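Local coordinates for fructooligosaccharide ABC transporter substrate-binding protein FusA (PDB 5G62) that binds fructooligosaccharides, with a preference for tetrasaccharides and longer chains, and serves an ABC transporter as its substrate-binding subunit for their import, at residues A[118-123]-A[303-308]; A[337-342]-A[373-378]. The protein carries 2 engineered substitutions. One frame throughout, in Å; residues are numbered along the deposited sequence.

Interaction 1 of 2, residues A[118-123]-A[303-308]; sequences SFPWIE and MGFARD. With FRU (beta-D-fructofuranose), chain C.
Pro120 CB lies 3.5 Å from Phe305 CE1. Ile122 CG1 comes in at the edge of the same ring, 4.0 Å from Phe305 CD1. With chi1 at 176°, the phenyl ring is brought up against both residues. On the other face of the sheet, Ala306 CB packs against CE3 of the Trp121 indole. The indole reaches on to the loop before strand 305-306, where CZ3 lies 3.6 Å from Gly304 C and Met303 O is at the ring edge. Glu123 CB lies over one face, toward the rim.

The backbones pair antiparallel. Trp121 and Ala306 form a hydrogen-bonded pair, with Ala306 N to Trp121 O at 2.9 Å. Glu123 N adds a nearly straight bond to Gly304 O, 171° at the hydrogen. Gly304 centres an inverse gamma turn.

At one polar end, Ser118 OG donates to Arg307 O from above the carbonyl plane, and a water links Ser118 O to it. At the other, substrate-binding Glu123 accepts hydroxyls of the chain C fructose, O1 on OE1 and O3 on OE2, each at 2.7 Å. The strand pair thus holds part of the sugar site.

Strand 384-386 flanks 121-123 opposite 305-306. Tyr105 and Leu108 of helix 104-109 cover Phe305.

Interaction 2 of 2, residues A[337-342]-A[373-378]; sequences QNNWGT and ELRQKT. With FRU (beta-D-fructofuranose), chain B; FRU (beta-D-fructofuranose), chain C; FRU (beta-D-fructofuranose), chain D.
Arg375 reaches past Asn339 and Trp340 into the glycan pocket. Its chain is fully extended from CB to NE, with chi1 at 179°, and this carries the guanidinium from the helix to the sugar. CB is 4.0 Å from O4 of the chain B fructose. CG comes closer to the same atom, at 3.5 Å, and CD runs beside it. NE makes a weak hydrogen bond to Asn339 O and a salt bridge to Glu379. CZ sits 3.4 Å from Trp340 CD1, which lies over the centre of one guanidinium face. The indole is turned 66° from that plane, so this is not a parallel stack. O3 of the chain B fructose lies over the opposite face, toward its rim.

At the tip, NH2 donates to Asn339 O at 3.0 Å, from above the carbonyl plane. NH1 is given to sugar: O3 of the chain C fructose at 2.7 Å and O3 of the chain D unit at 3.0 Å, with a weak bond to O1 of the latter. Trp340 NE1 donates to the same chain C O3, at an angle of 160°. One hydroxyl oxygen is thus held by both segments.

Away from the sugar, Gly341 CA lies 3.6 Å from Thr378 OG1. Here two helix ends meet, 332-340 at Gly341 and 371-378 at Thr378. Strand 384-386 lies beside helix 332-340, with Ile386 touching Asn339 and Trp340.

In the fold
The centres of the two interactions lie about 18 Å apart. They come in series along the chain: 118-123 and 303-308 pair first, and 337-342 and 373-378 follow. Strand 384-386 joins them, since it lies beside 121-123 in a mixed three-stranded sheet and also packs against helix 332-340. Asn339 ties them more directly. Its amide probably hydrogen-bonds Glu123 OE2 through ND2 and Trp121 NE1 through OD1, which would help to fix the carboxylate of interaction 1. Both touch the chain C fructose. Sheet and helices together line one part of the fructooligosaccharide pocket, and interaction 2 meets three fructose units, those of chains B, C and D.

Interaction 1 of 2, residues A[118-123]-A[303-308]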
# COMPACT_ATOMS: atom_id res chain seq x y z
N SER A 118 -1.08 18.78 -7.49
CA SER A 118 -1.66 17.50 -7.84
C SER A 118 -2.95 17.33 -7.07
O SER A 118 -3.19 18.00 -6.06
CB SER A 118 -0.69 16.37 -7.54
OG SER A 118 -0.45 16.28 -6.16
N PHE A 119 -3.77 16.42 -7.56
CA PHE A 119 -5.07 16.12 -7.01
C PHE A 119 -5.02 14.77 -6.31
O PHE A 119 -4.61 13.78 -6.93
CB PHE A 119 -6.11 16.10 -8.13
CG PHE A 119 -6.29 17.45 -8.82
CD1 PHE A 119 -7.13 18.42 -8.26
CD2 PHE A 119 -5.65 17.73 -10.02
CE1 PHE A 119 -7.32 19.65 -8.90
CE2 PHE A 119 -5.84 19.00 -10.67
CZ PHE A 119 -6.66 19.93 -10.10
N PRO A 120 -5.48 14.68 -5.06
CA PRO A 120 -5.21 13.50 -4.25
C PRO A 120 -6.33 12.45 -4.27
O PRO A 120 -7.45 12.67 -4.74
CB PRO A 120 -5.05 14.10 -2.85
CG PRO A 120 -6.18 15.21 -2.88
CD PRO A 120 -5.98 15.81 -4.24
N TRP A 121 -5.93 11.26 -3.85
CA TRP A 121 -6.82 10.18 -3.42
C TRP A 121 -7.03 10.29 -1.90
O TRP A 121 -6.07 10.42 -1.16
CB TRP A 121 -6.17 8.84 -3.76
CG TRP A 121 -6.82 7.60 -3.21
CD1 TRP A 121 -7.85 6.92 -3.76
CD2 TRP A 121 -6.39 6.84 -2.06
NE1 TRP A 121 -8.11 5.78 -3.03
CE2 TRP A 121 -7.24 5.72 -1.98
CE3 TRP A 121 -5.37 6.98 -1.12
CZ2 TRP A 121 -7.11 4.76 -0.96
CZ3 TRP A 121 -5.26 6.02 -0.10
CH2 TRP A 121 -6.12 4.93 -0.04
N ILE A 122 -8.28 10.25 -1.46
CA ILE A 122 -8.67 10.34 -0.06
C ILE A 122 -9.64 9.19 0.24
O ILE A 122 -10.61 8.98 -0.51
CB ILE A 122 -9.32 11.71 0.29
CG1 ILE A 122 -8.33 12.87 0.11
CG2 ILE A 122 -9.92 11.68 1.71
CD1 ILE A 122 -8.97 14.26 0.13
N GLU A 123 -9.32 8.40 1.27
CA GLU A 123 -10.14 7.25 1.64
C GLU A 123 -10.08 7.12 3.15
O GLU A 123 -9.04 6.73 3.70
CB GLU A 123 -9.67 5.97 0.95
CG GLU A 123 -10.52 4.76 1.19
CD GLU A 123 -9.82 3.47 0.71
OE1 GLU A 123 -8.89 2.99 1.41
OE2 GLU A 123 -10.19 3.00 -0.38
N MET A 303 -1.44 5.64 5.14
CA MET A 303 -2.64 6.36 5.53
C MET A 303 -3.58 6.41 4.32
O MET A 303 -3.20 6.06 3.21
CB MET A 303 -2.31 7.77 6.05
CG MET A 303 -1.80 8.72 4.96
SD MET A 303 -1.39 10.42 5.48
CE MET A 303 -2.90 10.97 6.26
N GLY A 304 -4.81 6.88 4.57
CA GLY A 304 -5.79 6.95 3.50
C GLY A 304 -5.71 8.24 2.71
O GLY A 304 -6.71 8.97 2.58
N PHE A 305 -4.53 8.53 2.18
CA PHE A 305 -4.25 9.74 1.42
C PHE A 305 -3.07 9.47 0.50
O PHE A 305 -2.07 8.90 0.92
CB PHE A 305 -3.92 10.92 2.34
CG PHE A 305 -3.53 12.19 1.61
CD1 PHE A 305 -4.50 13.09 1.15
CD2 PHE A 305 -2.18 12.53 1.43
CE1 PHE A 305 -4.13 14.26 0.53
CE2 PHE A 305 -1.82 13.73 0.80
CZ PHE A 305 -2.81 14.59 0.36
N ALA A 306 -3.20 9.88 -0.75
CA ALA A 306 -2.10 9.91 -1.70
C ALA A 306 -2.13 11.29 -2.35
O ALA A 306 -3.15 11.69 -2.91
CB ALA A 306 -2.24 8.81 -2.75
N ARG A 307 -0.99 11.98 -2.28
CA ARG A 307 -0.88 13.37 -2.70
C ARG A 307 -1.23 13.54 -4.18
O ARG A 307 -1.89 14.50 -4.57
CB ARG A 307 0.54 13.85 -2.41
CG ARG A 307 0.85 15.29 -2.65
CD ARG A 307 2.13 15.62 -1.91
NE ARG A 307 1.79 15.98 -0.55
CZ ARG A 307 2.53 15.78 0.53
NH1 ARG A 307 3.71 15.19 0.46
NH2 ARG A 307 2.06 16.18 1.70
N ASP A 308 -0.78 12.62 -5.02
CA ASP A 308 -0.83 12.83 -6.46
C ASP A 308 -1.48 11.63 -7.13
O ASP A 308 -0.81 10.63 -7.42
CB ASP A 308 0.57 13.06 -7.02
CG ASP A 308 0.61 12.96 -8.54
OD1 ASP A 308 -0.44 13.13 -9.17
OD2 ASP A 308 1.68 12.67 -9.10
C1 FRU C . -7.28 0.11 1.33
C2 FRU C . -8.23 -0.92 0.80
C3 FRU C . -9.71 -0.36 0.64
C4 FRU C . -10.51 -1.61 0.72
C5 FRU C . -9.92 -2.22 1.77
C6 FRU C . -10.08 -3.71 1.75
O1 FRU C . -7.10 1.22 0.53
O3 FRU C . -9.89 0.37 -0.52
O4 FRU C . -11.83 -1.25 0.98
O5 FRU C . -8.38 -1.81 1.68
O6 FRU C . -9.44 -4.30 2.83
O HOH W 1 -2.50 17.03 -3.62

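Interaction 2 of 2, residues A[337-342]-A[373-378]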
# COMPACT_ATOMS: atom_id res chain seq x y z
N GLN A 337 -17.35 4.92 -6.91
CA GLN A 337 -17.25 3.96 -8.00
C GLN A 337 -15.86 3.94 -8.60
O GLN A 337 -15.30 2.86 -8.82
CB GLN A 337 -18.30 4.28 -9.07
CG GLN A 337 -19.71 3.93 -8.65
CD GLN A 337 -20.70 4.38 -9.69
OE1 GLN A 337 -20.92 3.69 -10.69
NE2 GLN A 337 -21.28 5.55 -9.48
N ASN A 338 -15.27 5.11 -8.84
CA ASN A 338 -13.93 5.15 -9.39
C ASN A 338 -12.98 4.35 -8.50
O ASN A 338 -12.07 3.68 -8.98
CB ASN A 338 -13.41 6.59 -9.53
CG ASN A 338 -14.14 7.40 -10.63
OD1 ASN A 338 -15.05 6.91 -11.29
ND2 ASN A 338 -13.74 8.67 -10.77
N ASN A 339 -13.23 4.40 -7.19
CA ASN A 339 -12.36 3.74 -6.23
C ASN A 339 -12.54 2.22 -6.24
O ASN A 339 -11.56 1.48 -6.22
CB ASN A 339 -12.61 4.30 -4.83
CG ASN A 339 -11.48 3.96 -3.86
OD1 ASN A 339 -10.28 4.07 -4.19
ND2 ASN A 339 -11.85 3.53 -2.66
N TRP A 340 -13.77 1.74 -6.30
CA TRP A 340 -14.08 0.36 -5.94
C TRP A 340 -14.74 -0.49 -7.02
O TRP A 340 -14.68 -1.71 -6.91
CB TRP A 340 -14.95 0.35 -4.69
CG TRP A 340 -14.16 0.56 -3.39
CD1 TRP A 340 -12.92 0.06 -3.09
CD2 TRP A 340 -14.58 1.30 -2.24
NE1 TRP A 340 -12.55 0.44 -1.82
CE2 TRP A 340 -13.54 1.22 -1.29
CE3 TRP A 340 -15.74 2.05 -1.94
CZ2 TRP A 340 -13.61 1.84 -0.06
CZ3 TRP A 340 -15.81 2.66 -0.70
CH2 TRP A 340 -14.74 2.56 0.23
N GLY A 341 -15.35 0.10 -8.07
CA GLY A 341 -16.10 -0.65 -9.06
C GLY A 341 -17.50 -0.05 -9.25
O GLY A 341 -17.76 1.10 -8.87
N THR A 342 -18.41 -0.82 -9.85
CA THR A 342 -19.70 -0.25 -10.26
C THR A 342 -20.82 -1.29 -10.21
O THR A 342 -20.67 -2.38 -9.66
CB THR A 342 -19.56 0.41 -11.66
OG1 THR A 342 -20.74 1.17 -11.96
CG2 THR A 342 -19.33 -0.61 -12.76
N GLU A 373 -9.37 -9.03 -7.52
CA GLU A 373 -9.51 -9.40 -8.93
C GLU A 373 -10.63 -8.62 -9.61
O GLU A 373 -10.42 -7.95 -10.63
CB GLU A 373 -9.76 -10.91 -9.02
CG GLU A 373 -10.14 -11.45 -10.39
CD GLU A 373 -10.44 -12.96 -10.34
OE1 GLU A 373 -9.65 -13.70 -9.70
OE2 GLU A 373 -11.48 -13.38 -10.88
N LEU A 374 -11.84 -8.69 -9.05
CA LEU A 374 -12.94 -7.92 -9.64
C LEU A 374 -12.69 -6.42 -9.53
O LEU A 374 -13.00 -5.69 -10.46
CB LEU A 374 -14.26 -8.30 -9.00
CG LEU A 374 -15.52 -7.63 -9.59
CD1 LEU A 374 -15.67 -7.84 -11.13
CD2 LEU A 374 -16.74 -8.14 -8.86
N ARG A 375 -12.12 -5.94 -8.41
CA ARG A 375 -11.81 -4.51 -8.28
C ARG A 375 -10.89 -4.03 -9.41
O ARG A 375 -11.18 -3.02 -10.07
CB ARG A 375 -11.21 -4.17 -6.92
CG ARG A 375 -10.84 -2.67 -6.71
CD ARG A 375 -10.35 -2.35 -5.30
NE ARG A 375 -10.07 -0.93 -5.14
CZ ARG A 375 -9.64 -0.30 -4.03
NH1 ARG A 375 -9.37 -0.93 -2.85
NH2 ARG A 375 -9.50 1.03 -4.10
N GLN A 376 -9.79 -4.75 -9.64
CA GLN A 376 -8.87 -4.44 -10.72
C GLN A 376 -9.53 -4.36 -12.09
O GLN A 376 -9.11 -3.56 -12.92
CB GLN A 376 -7.78 -5.50 -10.83
CG GLN A 376 -6.68 -5.38 -9.85
CD GLN A 376 -5.73 -6.58 -9.97
OE1 GLN A 376 -4.92 -6.62 -10.88
NE2 GLN A 376 -5.88 -7.55 -9.08
N LYS A 377 -10.51 -5.21 -12.36
CA LYS A 377 -11.17 -5.18 -13.66
C LYS A 377 -12.06 -3.94 -13.86
O LYS A 377 -12.19 -3.48 -15.00
CB LYS A 377 -12.01 -6.43 -13.85
CG LYS A 377 -11.20 -7.70 -13.96
CD LYS A 377 -12.12 -8.88 -14.00
CE LYS A 377 -11.34 -10.19 -14.17
NZ LYS A 377 -12.24 -11.35 -13.95
N THR A 378 -12.65 -3.39 -12.79
CA THR A 378 -13.76 -2.45 -12.95
C THR A 378 -13.55 -1.07 -12.33
O THR A 378 -14.31 -0.16 -12.63
CB THR A 378 -15.05 -3.04 -12.39
OG1 THR A 378 -14.84 -3.39 -11.01
CG2 THR A 378 -15.48 -4.30 -13.21
C1 FRU B . -5.68 -1.65 -3.27
C2 FRU B . -5.39 -1.73 -4.68
C3 FRU B . -6.58 -1.67 -5.64
C4 FRU B . -6.27 -2.43 -6.60
C5 FRU B . -5.54 -3.57 -5.80
C6 FRU B . -4.88 -4.59 -6.70
O1 FRU B . -6.69 -2.57 -2.84
O3 FRU B . -6.83 -0.38 -6.02
O4 FRU B . -7.38 -2.97 -7.25
O5 FRU B . -4.77 -3.02 -4.99
O6 FRU B . -3.71 -4.01 -7.19
C1 FRU C . -7.28 0.11 1.33
C2 FRU C . -8.23 -0.92 0.80
C3 FRU C . -9.71 -0.36 0.64
C4 FRU C . -10.51 -1.61 0.72
C5 FRU C . -9.92 -2.22 1.77
C6 FRU C . -10.08 -3.71 1.75
O1 FRU C . -7.10 1.22 0.53
O3 FRU C . -9.89 0.37 -0.52
O4 FRU C . -11.83 -1.25 0.98
O5 FRU C . -8.38 -1.81 1.68
O6 FRU C . -9.44 -4.30 2.83
C1 FRU D . -6.59 -2.28 -0.40
C2 FRU D . -6.59 -3.27 -1.57
C3 FRU D . -7.79 -4.32 -1.50
C4 FRU D . -7.20 -5.53 -2.18
C5 FRU D . -5.99 -5.53 -1.65
C6 FRU D . -5.02 -6.22 -2.59
O1 FRU D . -7.75 -1.41 -0.50
O3 FRU D . -8.87 -3.85 -2.19
O4 FRU D . -7.90 -6.72 -2.01
O5 FRU D . -5.56 -3.99 -1.45
O6 FRU D . -3.77 -5.96 -2.08
O HOH W 2 -17.84 -3.63 -10.45